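Local coordinates for phosphotriesterase family protein (Listeria monocytogenes serotype 4b str. H7858, PDB 3PNZ) that probably hydrolyses phosphorylated sugar lactones at a two-zinc centre carried on an amidohydrolase-type barrel, at residues T67-Y71 with F95-W101; G156-I162 with H187-M193; I206-Y210 with T231-M235. One frame throughout, in Å; residues are numbered along the deposited sequence. Where two conformers were deposited one is given.

Contact 1 (T67-Y71 with F95-W101). With PO4 (phosphate ion), chain K.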
# COMPACT_ATOMS: atom_id res chain seq x y z
N THR A 67 5.95 -0.02 -1.13
CA THR A 67 7.02 0.45 -2.01
C THR A 67 7.14 -0.44 -3.24
O THR A 67 7.45 -1.63 -3.13
CB THR A 67 8.37 0.48 -1.26
OG1 THR A 67 8.23 1.18 -0.02
CG2 THR A 67 9.45 1.14 -2.12
N ALA A 68 6.90 0.16 -4.41
CA ALA A 68 6.93 -0.56 -5.68
C ALA A 68 8.25 -0.33 -6.41
O ALA A 68 9.11 0.39 -5.92
CB ALA A 68 5.75 -0.13 -6.55
N VAL A 69 8.41 -0.93 -7.59
CA VAL A 69 9.72 -0.95 -8.25
C VAL A 69 10.20 0.45 -8.67
O VAL A 69 11.41 0.70 -8.72
CB VAL A 69 9.75 -1.90 -9.47
CG1 VAL A 69 9.00 -1.29 -10.66
CG2 VAL A 69 11.18 -2.23 -9.85
N ASP A 70 9.25 1.34 -8.95
CA ASP A 70 9.57 2.71 -9.35
C ASP A 70 9.83 3.64 -8.16
O ASP A 70 10.10 4.84 -8.33
CB ASP A 70 8.45 3.27 -10.25
CG ASP A 70 7.05 3.07 -9.67
OD1 ASP A 70 6.90 2.39 -8.64
OD2 ASP A 70 6.08 3.61 -10.25
N TYR A 71 9.78 3.10 -6.95
CA TYR A 71 9.90 3.92 -5.75
C TYR A 71 11.17 3.61 -4.95
O TYR A 71 11.24 3.88 -3.75
CB TYR A 71 8.64 3.81 -4.88
CG TYR A 71 8.32 5.07 -4.11
CD1 TYR A 71 7.89 6.21 -4.76
CD2 TYR A 71 8.47 5.12 -2.73
CE1 TYR A 71 7.61 7.38 -4.07
CE2 TYR A 71 8.20 6.28 -2.02
CZ TYR A 71 7.77 7.41 -2.70
OH TYR A 71 7.49 8.57 -2.01
N PHE A 95 3.91 -1.52 -9.75
CA PHE A 95 4.18 -0.12 -10.08
C PHE A 95 3.42 0.84 -9.16
O PHE A 95 2.34 0.50 -8.69
CB PHE A 95 3.78 0.13 -11.54
CG PHE A 95 4.23 -0.95 -12.49
CD1 PHE A 95 5.45 -0.87 -13.14
CD2 PHE A 95 3.42 -2.06 -12.72
CE1 PHE A 95 5.86 -1.86 -14.00
CE2 PHE A 95 3.83 -3.06 -13.59
CZ PHE A 95 5.06 -2.97 -14.23
N ASN A 96 3.97 2.03 -8.92
CA ASN A 96 3.35 3.00 -8.00
C ASN A 96 2.55 4.11 -8.70
O ASN A 96 1.39 4.33 -8.36
CB ASN A 96 4.40 3.59 -7.05
CG ASN A 96 3.81 4.56 -6.01
OD1 ASN A 96 4.52 4.99 -5.09
ND2 ASN A 96 2.53 4.90 -6.14
N LYS A 97 3.17 4.81 -9.66
CA LYS A 97 2.53 5.93 -10.35
C LYS A 97 3.44 6.49 -11.47
O LYS A 97 4.65 6.58 -11.29
CB LYS A 97 2.15 7.05 -9.37
CG LYS A 97 3.29 7.51 -8.45
CD LYS A 97 2.73 8.29 -7.27
CE LYS A 97 3.81 8.66 -6.28
NZ LYS A 97 3.21 9.21 -5.02
N SER A 98 2.85 6.86 -12.60
CA SER A 98 3.62 7.12 -13.82
C SER A 98 4.56 8.31 -13.80
O SER A 98 5.54 8.32 -14.55
CB SER A 98 2.71 7.21 -15.05
OG SER A 98 1.93 8.40 -15.02
N PHE A 99 4.31 9.31 -12.96
CA PHE A 99 5.22 10.45 -12.93
C PHE A 99 6.61 10.04 -12.42
O PHE A 99 7.62 10.64 -12.80
CB PHE A 99 4.64 11.68 -12.18
CG PHE A 99 4.77 11.63 -10.67
CD1 PHE A 99 5.99 11.82 -10.05
CD2 PHE A 99 3.64 11.47 -9.88
CE1 PHE A 99 6.11 11.81 -8.66
CE2 PHE A 99 3.75 11.46 -8.48
CZ PHE A 99 4.98 11.63 -7.88
N LEU A 100 6.66 8.99 -11.61
CA LEU A 100 7.93 8.46 -11.13
C LEU A 100 8.78 7.84 -12.23
O LEU A 100 9.98 7.63 -12.06
CB LEU A 100 7.69 7.37 -10.07
CG LEU A 100 7.00 7.80 -8.78
CD1 LEU A 100 6.63 6.56 -7.98
CD2 LEU A 100 7.93 8.72 -8.00
N TRP A 101 8.15 7.53 -13.36
CA TRP A 101 8.82 6.72 -14.38
C TRP A 101 9.91 7.47 -15.14
O TRP A 101 10.63 6.88 -15.94
CB TRP A 101 7.79 6.12 -15.34
CG TRP A 101 6.84 5.21 -14.62
CD1 TRP A 101 6.96 4.75 -13.34
CD2 TRP A 101 5.64 4.64 -15.14
NE1 TRP A 101 5.90 3.94 -13.02
CE2 TRP A 101 5.07 3.86 -14.11
CE3 TRP A 101 4.97 4.73 -16.37
CZ2 TRP A 101 3.87 3.16 -14.27
CZ3 TRP A 101 3.78 4.03 -16.53
CH2 TRP A 101 3.25 3.26 -15.49
P PO4 K . 2.90 7.14 -2.64
O1 PO4 K . 4.24 6.44 -2.63
O2 PO4 K . 2.23 6.89 -3.96
O3 PO4 K . 2.00 6.62 -1.55
O4 PO4 K . 3.09 8.62 -2.39
O HOH W 1 5.59 2.85 -4.03
O HOH W 2 11.50 6.95 -9.68
O HOH W 3 5.72 10.63 -3.95
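The two loops come nearest at Ala68 and Phe95, whose CA atoms lie 5.2 Å apart, with Ala68 CB set against the peptide that leads into Asn96. The contact centres on one buried carboxylate, that of Asp70, which collects two backbone N-H groups and an indole N-H from 95-101. The N-H of Asn96 is shared between OD1 and OD2 of Asp70, each 3.0 Å from Asn96 N. OD2 takes two more donors. Lys97 N, 3.2 Å from Asp70 OD2, arrives on the same syn side with a nearly straight bond (168°), whereas Trp101 NE1, 2.8 Å from Asp70 OD2, comes from the anti side and nearly in its own indole plane. The carboxylate is thus fixed in rotation by three groups, a setting that would probably favour its ionised form. Beside it, Leu100 CD1 meets the edge of the Tyr71 ring, 3.5 Å from Tyr71 CD1.

Asn96 CG lies anti to the backbone N (chi1 -177°), which carries the amide past Asp70 to the bound phosphate: ND2 of Asn96 donates to phosphate O2 at 3.0 Å. The extended Lys97 chain brings NZ within 2.7 Å of phosphate O4, and it also bonds O2. Phosphate O1 sits over one face of the Tyr71 ring, offset toward its rim. The ion probably comes from the crystallisation liquor, yet it lies beside the zinc site. Loops following successive strands, here 62-65 and 88-92, and together lining the active site, are characteristic of the catalytic end of a TIM barrel.

Contact 2 (G156-I162 with H187-M193)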
# COMPACT_ATOMS: atom_id res chain seq x y z
N GLY A 156 -0.86 2.01 -10.40
CA GLY A 156 -1.27 3.34 -10.00
C GLY A 156 -1.66 4.18 -11.19
O GLY A 156 -1.17 3.99 -12.31
N THR A 157 -2.56 5.13 -10.95
CA THR A 157 -3.03 6.01 -12.02
C THR A 157 -2.84 7.48 -11.63
O THR A 157 -2.48 7.78 -10.49
CB THR A 157 -4.52 5.73 -12.37
OG1 THR A 157 -5.32 5.77 -11.18
CG2 THR A 157 -4.68 4.35 -13.03
N GLY A 158 -3.07 8.38 -12.57
CA GLY A 158 -2.76 9.79 -12.35
C GLY A 158 -3.93 10.64 -11.89
O GLY A 158 -5.04 10.13 -11.66
N TYR A 159 -3.68 11.94 -11.77
CA TYR A 159 -4.71 12.84 -11.27
C TYR A 159 -5.80 13.03 -12.33
O TYR A 159 -5.58 13.70 -13.34
CB TYR A 159 -4.12 14.18 -10.86
CG TYR A 159 -5.21 15.16 -10.46
CD1 TYR A 159 -6.01 14.91 -9.35
CD2 TYR A 159 -5.44 16.31 -11.20
CE1 TYR A 159 -7.01 15.79 -8.98
CE2 TYR A 159 -6.44 17.20 -10.84
CZ TYR A 159 -7.22 16.94 -9.73
OH TYR A 159 -8.22 17.81 -9.38
N ASN A 160 -6.97 12.46 -12.08
CA ASN A 160 -8.08 12.52 -13.02
C ASN A 160 -7.73 11.99 -14.41
O ASN A 160 -8.29 12.43 -15.41
CB ASN A 160 -8.67 13.94 -13.09
CG ASN A 160 -9.80 14.16 -12.11
OD1 ASN A 160 -10.29 13.21 -11.49
ND2 ASN A 160 -10.23 15.40 -11.97
N MET A 161 -6.79 11.04 -14.45
CA MET A 161 -6.29 10.49 -15.71
C MET A 161 -5.96 9.00 -15.57
O MET A 161 -5.47 8.57 -14.52
CB MET A 161 -5.00 11.22 -16.12
CG MET A 161 -5.15 12.70 -16.50
SD MET A 161 -3.56 13.53 -16.82
CE MET A 161 -2.95 13.77 -15.16
N ILE A 162 -6.25 8.21 -16.60
CA ILE A 162 -5.61 6.90 -16.75
C ILE A 162 -4.99 6.96 -18.14
O ILE A 162 -5.70 6.92 -19.15
CB ILE A 162 -6.59 5.73 -16.63
CG1 ILE A 162 -7.23 5.72 -15.24
CG2 ILE A 162 -5.84 4.40 -16.88
CD1 ILE A 162 -8.09 4.47 -14.99
N HIS A 187 -2.86 2.59 -6.42
CA HIS A 187 -2.67 3.98 -6.03
C HIS A 187 -3.69 4.81 -6.81
O HIS A 187 -3.78 4.66 -8.02
CB HIS A 187 -1.26 4.43 -6.40
CG HIS A 187 -1.09 5.92 -6.38
ND1 HIS A 187 -0.58 6.59 -5.30
CD2 HIS A 187 -1.36 6.86 -7.32
CE1 HIS A 187 -0.54 7.89 -5.56
NE2 HIS A 187 -1.00 8.08 -6.79
N THR A 188 -4.46 5.64 -6.12
CA THR A 188 -5.23 6.66 -6.79
C THR A 188 -4.59 8.00 -6.45
O THR A 188 -4.19 8.24 -5.31
CB THR A 188 -6.73 6.68 -6.40
OG1 THR A 188 -6.87 6.97 -5.00
CG2 THR A 188 -7.41 5.36 -6.74
N GLU A 189 -4.47 8.86 -7.45
CA GLU A 189 -3.88 10.17 -7.23
C GLU A 189 -4.98 11.10 -6.70
O GLU A 189 -5.97 11.35 -7.39
CB GLU A 189 -3.30 10.71 -8.53
CG GLU A 189 -2.50 11.99 -8.34
CD GLU A 189 -1.32 11.81 -7.40
OE1 GLU A 189 -0.62 10.77 -7.49
OE2 GLU A 189 -1.09 12.71 -6.57
N ALA A 190 -4.80 11.59 -5.48
CA ALA A 190 -5.82 12.41 -4.83
C ALA A 190 -7.17 11.70 -4.79
O ALA A 190 -8.22 12.33 -4.82
CB ALA A 190 -5.95 13.78 -5.54
N GLY A 191 -7.14 10.37 -4.73
CA GLY A 191 -8.38 9.63 -4.60
C GLY A 191 -9.26 9.62 -5.84
O GLY A 191 -10.46 9.33 -5.76
N THR A 192 -8.68 9.94 -7.00
CA THR A 192 -9.43 9.94 -8.25
C THR A 192 -9.29 8.65 -9.06
O THR A 192 -8.34 7.88 -8.89
CB THR A 192 -9.02 11.12 -9.15
OG1 THR A 192 -7.67 10.93 -9.60
CG2 THR A 192 -9.11 12.44 -8.38
N MET A 193 -10.27 8.42 -9.93
CA MET A 193 -10.24 7.39 -10.97
C MET A 193 -10.54 5.98 -10.48
O MET A 193 -10.36 5.02 -11.22
CB MET A 193 -8.91 7.42 -11.74
CG MET A 193 -8.58 8.79 -12.36
SD MET A 193 -9.95 9.49 -13.35
CE MET A 193 -9.86 8.47 -14.81
O HOH W 4 -5.74 8.14 -9.98
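Gly156 and His187 form a single beta bridge where the loops after barrel strands 150-152 and 184-186 leave the sheet, close to the two-zinc site. Thr157 N donates to His187 O over 3.2 Å, and the same carbonyl oxygen receives a CA-H...O contact from Gly156. His187 binds zinc through ND1, and its other ring nitrogen is held by Glu189: NE2 of His187 lies 2.8 Å from Glu189 OE1, in the imidazole plane but above the carboxylate plane. Thr157 O meets the edge of this ring at CD2. With its ring tethered at both nitrogens, His187 illustrates how a second-shell acid can orient a metal ligand.

Beyond the bridge, Gly158 to Met161 make a type II turn that folds over 187-193. The hydroxyl of Thr192 accepts a nearly straight bond (170°) from Asn160 N, 3.0 Å from Thr192 OG1, and donates to Glu189 O, 2.8 Å away. The position of OG1 between the backbone N and the carbonyl carbon (chi1 67°) lets it serve both. Nearby, a water is gripped from four directions by Thr157 OG1, Gly158 O, Glu189 N and Thr192 O; Thr157 OG1 also bonds Gln197.

Met193, at the N-cap position of helix 194-203, bends at chi2 and chi3 so that its end lies along the Asn160-Met161 peptide. Its SD rests 3.5 Å from Asn160 C, and CE touches Ile162 CG1 at 3.8 Å, the two side chains lying alongside one another and running opposite ways. Tyr159 leans on the other loop through CD1, 4.0 Å from Ala190 CB. A zinc-binding histidine placed just past a strand's C-terminal end is a hallmark of the amidohydrolase barrel.

Contact 3 (I206-Y210 with T231-M235)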
# COMPACT_ATOMS: atom_id res chain seq x y z
N ILE A 206 -11.39 -9.53 -13.14
CA ILE A 206 -10.91 -9.51 -11.76
C ILE A 206 -12.05 -9.26 -10.77
O ILE A 206 -12.71 -8.22 -10.82
CB ILE A 206 -9.85 -8.38 -11.56
CG1 ILE A 206 -8.63 -8.60 -12.46
CG2 ILE A 206 -9.44 -8.27 -10.09
CD1 ILE A 206 -7.72 -9.74 -12.04
N PRO A 207 -12.31 -10.22 -9.87
CA PRO A 207 -13.28 -9.95 -8.81
C PRO A 207 -12.84 -8.75 -7.97
O PRO A 207 -11.70 -8.71 -7.48
CB PRO A 207 -13.24 -11.24 -7.96
CG PRO A 207 -12.76 -12.30 -8.93
CD PRO A 207 -11.74 -11.58 -9.80
N LEU A 208 -13.73 -7.78 -7.79
CA LEU A 208 -13.33 -6.51 -7.20
C LEU A 208 -13.01 -6.60 -5.71
O LEU A 208 -12.33 -5.72 -5.15
CB LEU A 208 -14.37 -5.42 -7.50
CG LEU A 208 -14.51 -5.25 -9.02
CD1 LEU A 208 -15.71 -4.40 -9.39
CD2 LEU A 208 -13.22 -4.67 -9.60
N GLU A 209 -13.48 -7.66 -5.05
CA GLU A 209 -13.15 -7.83 -3.65
C GLU A 209 -11.69 -8.28 -3.48
O GLU A 209 -11.21 -8.40 -2.35
CB GLU A 209 -14.11 -8.82 -2.96
CG GLU A 209 -13.98 -10.25 -3.43
CD GLU A 209 -14.90 -10.61 -4.59
OE1 GLU A 209 -15.21 -11.81 -4.76
OE2 GLU A 209 -15.32 -9.71 -5.36
N TYR A 210 -10.99 -8.50 -4.59
CA TYR A 210 -9.56 -8.82 -4.54
C TYR A 210 -8.69 -7.57 -4.58
O TYR A 210 -7.46 -7.65 -4.59
CB TYR A 210 -9.16 -9.69 -5.74
CG TYR A 210 -9.78 -11.08 -5.79
CD1 TYR A 210 -10.55 -11.57 -4.74
CD2 TYR A 210 -9.58 -11.89 -6.89
CE1 TYR A 210 -11.12 -12.85 -4.81
CE2 TYR A 210 -10.13 -13.17 -6.97
CZ TYR A 210 -10.90 -13.64 -5.92
OH TYR A 210 -11.45 -14.91 -6.00
N THR A 231 -18.92 -2.23 -4.96
CA THR A 231 -18.25 -3.23 -5.79
C THR A 231 -17.63 -4.35 -4.96
O THR A 231 -17.32 -5.41 -5.48
CB THR A 231 -17.12 -2.63 -6.65
OG1 THR A 231 -16.03 -2.24 -5.80
CG2 THR A 231 -17.63 -1.45 -7.47
N GLY A 232 -17.44 -4.09 -3.67
CA GLY A 232 -16.80 -5.04 -2.78
C GLY A 232 -15.33 -4.76 -2.52
O GLY A 232 -14.73 -5.39 -1.66
N ALA A 233 -14.76 -3.81 -3.26
CA ALA A 233 -13.37 -3.42 -3.05
C ALA A 233 -13.08 -2.95 -1.63
O ALA A 233 -13.92 -2.33 -0.97
CB ALA A 233 -12.96 -2.33 -4.04
N PHE A 234 -11.87 -3.23 -1.18
CA PHE A 234 -11.39 -2.66 0.06
C PHE A 234 -11.02 -1.21 -0.19
O PHE A 234 -10.58 -0.85 -1.28
CB PHE A 234 -10.18 -3.45 0.59
CG PHE A 234 -10.55 -4.79 1.17
CD1 PHE A 234 -10.83 -4.93 2.51
CD2 PHE A 234 -10.63 -5.91 0.35
CE1 PHE A 234 -11.17 -6.18 3.05
CE2 PHE A 234 -10.97 -7.16 0.86
CZ PHE A 234 -11.24 -7.29 2.21
N MET A 235 -11.21 -0.38 0.83
CA MET A 235 -10.98 1.06 0.70
C MET A 235 -10.02 1.50 1.77
O MET A 235 -10.30 1.37 2.97
CB MET A 235 -12.30 1.81 0.79
CG MET A 235 -13.23 1.41 -0.35
SD MET A 235 -14.84 2.15 -0.21
CE MET A 235 -14.40 3.87 -0.56
O HOH W 5 -17.53 -8.12 -4.77
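Thr231 OG1, which sits against Leu208 CB, is gripped twice on its own side of the contact: it accepts from Ala233 N, 3.2 Å away and nearly straight at 167°, and it is also hydrogen-bonded to Val228 O. The first bond makes an ST turn, placed where helix 222-229 gives way to strand 234-237 at the end of the TIM barrel remote from the metal site. Gly232, with positive phi, carries the chain through this change of direction.

Facing it is the short 3-10 turn 208-210 that precedes strand 211-213. No direct N-H...O bond joins the two segments; they meet through softer contacts, while the regular sheet bonds begin just beyond, where Phe234 pairs with Leu211 and Ile213. Leu208 CD1 reaches the Thr231 methine, 3.6 Å from Thr231 CB, the two side chains passing at a slant. The backbones interlock in both directions: Ala233 CA lies 3.3 Å from Leu208 O in a CA-H...O contact, and Glu209 CA offers the same kind of contact to Gly232 O at 3.5 Å. Water adds a polar link, giving one hydrogen to Glu209 OE2 at 2.8 Å and one to Thr231 O at 2.8 Å. Glu209 can reach that water because its chain bends at chi2 (-91°). Its backbone oxygen, which also receives a bond from a glycerol, meets the ring edge of Phe234, with Glu209 O in the ring plane and 3.4 Å from Phe234 CE2.

In the fold
Contacts 1 and 2 share the catalytic end of the barrel: their centres are about 13 Å apart, and they touch where Asn96 O packs against His187 CB and Lys97 CD against the imidazole. Each joins loops that follow consecutive strands. Contact 1 is buried and rich in charge, whereas contact 2 runs from the zinc site out to an exposed turn, so metal ligation gives way to a shared water and apolar packing. Contact 3 lies at the opposite end, about 17 Å from contact 2 and 22 Å from contact 1, centre to centre. Partly buried, it joins the 3-10 turn before strand 211-213 to the start of strand 234-237. Helix 194-203, starting after Met193, packs on Leu208 and Thr231.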